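Local structure of probable 2-phosphosulfolactate phosphatase (Clostridium acetobutylicum, 1VR0) at residues Met98-Asp103 and Lys108-Thr113; Cys54-Pro59 and Lys71-Asp76. The protein probably hydrolyses (2R)-O-phospho-3-sulfolactate to (2R)-3-sulfolactate and phosphate, with magnesium as cofactor. All coordinates share one frame; numbering follows the deposited sequence.

Contact 1: Met98-Asp103 and Lys108-Thr113; sequences MEYTED and KTLIMT
Tyr100 alone of Met98-Asp103 meets the strand 109-113, with the CD1-CE1 side of its ring, met obliquely, and with its hydroxyl end. It follows the short 3-10 turn that includes Glu99. With CG anti to the carbonyl carbon (chi1 -60°), the ring is carried toward the strand, where its side chain crosses that of Leu110 at about a right angle. CE1 lies 3.7 Å from Leu110 CD1 and 3.8 Å from Leu110 CD2, so both methyls of the leucine fork border this ring carbon. Further along the strand, CE of the selenomethionine at Met112 is 4.0 Å from Tyr100 OH; a bend about the CG-SE bond brings the methyl there, and the side chain lies about 8 Å from the bound sulfolactate. Val45 and Ala49 of helix 42-51 also touch Tyr100. Beyond it, Thr101 occupies the N-cap of helix 102-105, which leads into the strand as part of a beta-alpha-beta unit with strand 77-81. The chemistry is apolar across the two segments, and the carbonyl of Ser94 satisfies the buried hydroxyl, so the phenol lies among apolar groups without an unpaired oxygen; the bond probably limits how the ring can shift.

Contact 2: Cys54-Pro59 and Lys71-Asp76; sequences CKRVVP and KEYGKD
Arg56 and Tyr73 share one acceptor, OE2 of Glu245, which receives a salt bridge from Arg56 NE and a weak hydrogen bond from Tyr73 OH. Between themselves the two side chains make close contact without a hydrogen bond. Arg56 NH1 lies 3.2 Å from Tyr73 CD1 and 3.3 Å from Tyr73 CE1, while CE1 sits over one face of the guanidinium group, 3.7 Å from Arg56 CZ. The two planes are turned 37° apart, so the groups lean on each other rather than lying flat together. A bend at chi3 of Arg56 (72°) turns the guanidinium out of line with the rest of the chain, and NH1 is also weakly hydrogen-bonded to Thr109 OG1. The aliphatic part joins in as well, with Arg56 CD 3.8 Å from Tyr73 CE1.

Strand 56-59, helix 63-73 and strand 77-81 form a beta-alpha-beta crossover in which strand 109-113 lies between the two parallel outer strands. Tyr73, near the C-terminal end of that helix, points its side chain back at the sheet, where it also touches Thr109 and Ile111. Gly74 then leaves the helical conformation with a positive phi of 68°, and the chain heads for strand 77-81.

Two residues on from Arg56, Val58 points the same way and meets the same side of the ring plane farther toward the hydroxyl, at CE2, CZ and OH, while Arg56 lies at CD1 and CE1. Its CG2 lies 4.0 Å from Tyr73 CE2 and 3.9 Å from Tyr73 OH, an apolar contact beside the phenol oxygen. Glu245 comes from the C-terminal strand 245-246, whose Ile246 is joined to Val57 by a backbone hydrogen bond; its carboxylate probably offsets the arginine's charge in this partly buried contact.

How the contacts relate
Both contacts are built on the three-stranded parallel sheet and each turns on one tyrosine, but from different faces. In contact 1 Tyr100 meets Leu110 and Met112 on the side lined by helix 42-51; the alternate residues Thr109 and Ile111 face helix 63-73 and Tyr73 of contact 2. Contact 1 is buried and apolar across its segments, whereas contact 2 is partly buried, lies farther from the centre of the chain and adds a charged group. Backbone bonds join them: Leu110 O lies 2.8 Å from Val58 N, and Thr109 N lies 2.7 Å from Asp76 O, both probable hydrogen bonds tying strand 109-113 to the two segments of contact 2.

Contact 1: Met98-Asp103 and Lys108-Thr113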
# COMPACT_ATOMS: atom_id res chain seq x y z
N MSE A 98 -12.81 9.61 24.79
CA MSE A 98 -13.06 10.16 26.14
C MSE A 98 -14.47 10.12 26.61
O MSE A 98 -14.69 10.16 27.81
CB MSE A 98 -12.62 11.61 26.28
CG MSE A 98 -11.22 11.70 26.84
SE MSE A 98 -10.01 11.28 25.37
CE MSE A 98 -9.96 13.25 24.66
N GLU A 99 -15.42 10.10 25.70
CA GLU A 99 -16.80 10.12 26.11
C GLU A 99 -17.33 8.74 26.52
O GLU A 99 -18.39 8.65 27.14
CB GLU A 99 -17.67 10.88 25.09
CG GLU A 99 -17.94 10.25 23.74
CD GLU A 99 -18.33 11.31 22.68
OE1 GLU A 99 -19.22 12.16 22.92
OE2 GLU A 99 -17.74 11.29 21.58
N TYR A 100 -16.53 7.69 26.29
CA TYR A 100 -16.88 6.33 26.68
C TYR A 100 -16.24 5.95 27.99
O TYR A 100 -15.51 4.95 28.09
CB TYR A 100 -16.50 5.33 25.57
CG TYR A 100 -17.22 5.64 24.29
CD1 TYR A 100 -18.47 5.09 24.04
CD2 TYR A 100 -16.67 6.52 23.33
CE1 TYR A 100 -19.17 5.38 22.86
CE2 TYR A 100 -17.36 6.81 22.16
CZ TYR A 100 -18.62 6.23 21.94
OH TYR A 100 -19.36 6.51 20.81
N THR A 101 -16.55 6.75 29.00
CA THR A 101 -16.13 6.49 30.38
C THR A 101 -16.86 5.30 30.96
O THR A 101 -17.94 4.94 30.49
CB THR A 101 -16.42 7.71 31.31
OG1 THR A 101 -17.84 7.89 31.48
CG2 THR A 101 -15.81 8.95 30.79
N GLU A 102 -16.30 4.73 32.02
CA GLU A 102 -16.89 3.57 32.70
C GLU A 102 -18.32 3.84 33.19
O GLU A 102 -19.21 2.98 33.11
CB GLU A 102 -16.00 3.12 33.87
CG GLU A 102 -16.39 1.74 34.45
CD GLU A 102 -15.84 1.50 35.83
OE1 GLU A 102 -14.71 1.97 36.03
OE2 GLU A 102 -16.51 0.86 36.68
N ASP A 103 -18.55 5.05 33.67
CA ASP A 103 -19.85 5.48 34.13
C ASP A 103 -20.90 5.40 33.03
O ASP A 103 -22.04 5.03 33.24
CB ASP A 103 -19.71 6.92 34.60
CG ASP A 103 -20.60 7.25 35.74
OD1 ASP A 103 -21.49 6.41 36.07
OD2 ASP A 103 -20.40 8.36 36.31
N LYS A 108 -23.17 -1.76 29.17
CA LYS A 108 -23.99 -1.38 28.05
C LYS A 108 -23.54 -2.05 26.74
O LYS A 108 -22.47 -2.66 26.66
CB LYS A 108 -24.09 0.14 27.98
CG LYS A 108 -25.02 0.61 29.11
CD LYS A 108 -25.10 2.08 29.26
CE LYS A 108 -26.24 2.49 30.21
NZ LYS A 108 -27.56 2.38 29.53
N THR A 109 -24.43 -1.99 25.75
CA THR A 109 -24.17 -2.52 24.41
C THR A 109 -24.02 -1.34 23.43
O THR A 109 -24.96 -0.61 23.20
CB THR A 109 -25.33 -3.43 23.95
OG1 THR A 109 -25.27 -4.68 24.62
CG2 THR A 109 -25.30 -3.67 22.45
N LEU A 110 -22.85 -1.18 22.87
CA LEU A 110 -22.53 -0.05 22.01
C LEU A 110 -22.74 -0.40 20.54
O LEU A 110 -21.98 -1.17 19.97
CB LEU A 110 -21.10 0.37 22.28
CG LEU A 110 -20.50 1.47 21.45
CD1 LEU A 110 -21.35 2.74 21.46
CD2 LEU A 110 -19.15 1.72 22.01
N ILE A 111 -23.80 0.15 19.95
CA ILE A 111 -24.03 0.02 18.53
C ILE A 111 -23.25 1.16 17.87
O ILE A 111 -23.47 2.33 18.16
CB ILE A 111 -25.51 0.17 18.17
CG1 ILE A 111 -26.44 -0.68 19.04
CG2 ILE A 111 -25.74 -0.16 16.72
CD1 ILE A 111 -26.09 -2.15 19.16
N MSE A 112 -22.32 0.83 16.99
CA MSE A 112 -21.63 1.88 16.25
C MSE A 112 -21.42 1.66 14.78
O MSE A 112 -21.31 0.53 14.30
CB MSE A 112 -20.29 2.23 16.89
CG MSE A 112 -19.41 1.11 17.32
SE MSE A 112 -17.54 1.72 17.85
CE MSE A 112 -17.92 3.74 18.35
N THR A 113 -21.38 2.78 14.08
CA THR A 113 -21.09 2.82 12.68
C THR A 113 -20.15 4.00 12.47
O THR A 113 -20.38 5.09 13.01
CB THR A 113 -22.37 2.94 11.84
OG1 THR A 113 -22.01 2.96 10.46
CG2 THR A 113 -23.19 4.18 12.18

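Contact 2: Cys54-Pro59 and Lys71-Asp76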
# COMPACT_ATOMS: atom_id res chain seq x y z
N CYS A 54 -17.61 -1.90 29.12
CA CYS A 54 -18.66 -2.08 28.12
C CYS A 54 -18.88 -3.55 27.86
O CYS A 54 -17.92 -4.32 27.80
CB CYS A 54 -18.19 -1.40 26.85
SG CYS A 54 -19.26 -1.55 25.46
N LYS A 55 -20.13 -3.97 27.72
CA LYS A 55 -20.43 -5.39 27.55
C LYS A 55 -20.06 -5.91 26.18
O LYS A 55 -19.48 -6.98 26.04
CB LYS A 55 -21.89 -5.69 27.76
CG LYS A 55 -22.23 -7.14 27.45
CD LYS A 55 -23.47 -7.60 28.22
CE LYS A 55 -23.73 -9.07 27.99
NZ LYS A 55 -24.52 -9.59 29.11
N ARG A 56 -20.48 -5.17 25.17
CA ARG A 56 -20.14 -5.53 23.80
C ARG A 56 -20.23 -4.33 22.90
O ARG A 56 -20.94 -3.38 23.20
CB ARG A 56 -21.09 -6.62 23.30
CG ARG A 56 -22.54 -6.15 23.09
CD ARG A 56 -23.35 -7.20 22.33
NE ARG A 56 -23.66 -8.38 23.11
CZ ARG A 56 -24.67 -8.46 23.97
NH1 ARG A 56 -25.48 -7.43 24.17
NH2 ARG A 56 -24.88 -9.58 24.64
N VAL A 57 -19.51 -4.39 21.79
CA VAL A 57 -19.66 -3.42 20.71
C VAL A 57 -20.20 -4.16 19.50
O VAL A 57 -19.67 -5.18 19.12
CB VAL A 57 -18.33 -2.77 20.31
CG1 VAL A 57 -18.57 -1.78 19.19
CG2 VAL A 57 -17.66 -2.06 21.50
N VAL A 58 -21.25 -3.61 18.88
CA VAL A 58 -21.81 -4.16 17.64
C VAL A 58 -21.58 -3.14 16.51
O VAL A 58 -22.28 -2.14 16.43
CB VAL A 58 -23.32 -4.37 17.77
CG1 VAL A 58 -23.88 -4.95 16.47
CG2 VAL A 58 -23.65 -5.23 18.96
N PRO A 59 -20.57 -3.39 15.64
CA PRO A 59 -20.30 -2.55 14.49
C PRO A 59 -21.26 -2.81 13.33
O PRO A 59 -21.53 -3.94 12.97
CB PRO A 59 -18.88 -2.96 14.11
CG PRO A 59 -18.76 -4.32 14.50
CD PRO A 59 -19.62 -4.51 15.71
N LYS A 71 -33.21 -1.61 18.89
CA LYS A 71 -34.44 -2.28 19.28
C LYS A 71 -34.14 -3.72 19.72
O LYS A 71 -34.76 -4.22 20.63
CB LYS A 71 -35.48 -2.26 18.14
N GLU A 72 -33.16 -4.36 19.10
CA GLU A 72 -32.81 -5.74 19.43
C GLU A 72 -32.14 -5.92 20.79
O GLU A 72 -32.34 -6.94 21.43
CB GLU A 72 -31.84 -6.31 18.41
CG GLU A 72 -32.48 -6.79 17.15
CD GLU A 72 -31.43 -7.18 16.12
OE1 GLU A 72 -31.64 -6.80 14.92
OE2 GLU A 72 -30.40 -7.83 16.52
N TYR A 73 -31.32 -4.96 21.19
CA TYR A 73 -30.61 -5.03 22.45
C TYR A 73 -31.26 -4.24 23.59
O TYR A 73 -30.72 -4.20 24.66
CB TYR A 73 -29.14 -4.62 22.27
CG TYR A 73 -28.34 -5.59 21.43
CD1 TYR A 73 -27.74 -6.71 21.99
CD2 TYR A 73 -28.18 -5.37 20.05
CE1 TYR A 73 -27.00 -7.61 21.21
CE2 TYR A 73 -27.46 -6.25 19.26
CZ TYR A 73 -26.86 -7.38 19.84
OH TYR A 73 -26.12 -8.24 19.03
N GLY A 74 -32.41 -3.61 23.37
CA GLY A 74 -33.21 -3.06 24.49
C GLY A 74 -32.61 -1.87 25.24
O GLY A 74 -31.81 -1.15 24.69
N LYS A 75 -33.00 -1.72 26.50
CA LYS A 75 -32.61 -0.60 27.42
C LYS A 75 -31.11 -0.32 27.52
O LYS A 75 -30.69 0.82 27.74
CB LYS A 75 -33.10 -0.91 28.85
CG LYS A 75 -34.36 -0.15 29.30
CD LYS A 75 -35.13 -0.84 30.45
CE LYS A 75 -36.65 -0.53 30.38
NZ LYS A 75 -37.43 -1.39 31.32
N ASP A 76 -30.31 -1.38 27.39
CA ASP A 76 -28.86 -1.32 27.62
C ASP A 76 -28.03 -0.91 26.41
O ASP A 76 -26.80 -0.93 26.50
CB ASP A 76 -28.34 -2.69 28.09
CG ASP A 76 -28.80 -3.04 29.48
OD1 ASP A 76 -28.64 -2.17 30.39
OD2 ASP A 76 -29.33 -4.17 29.64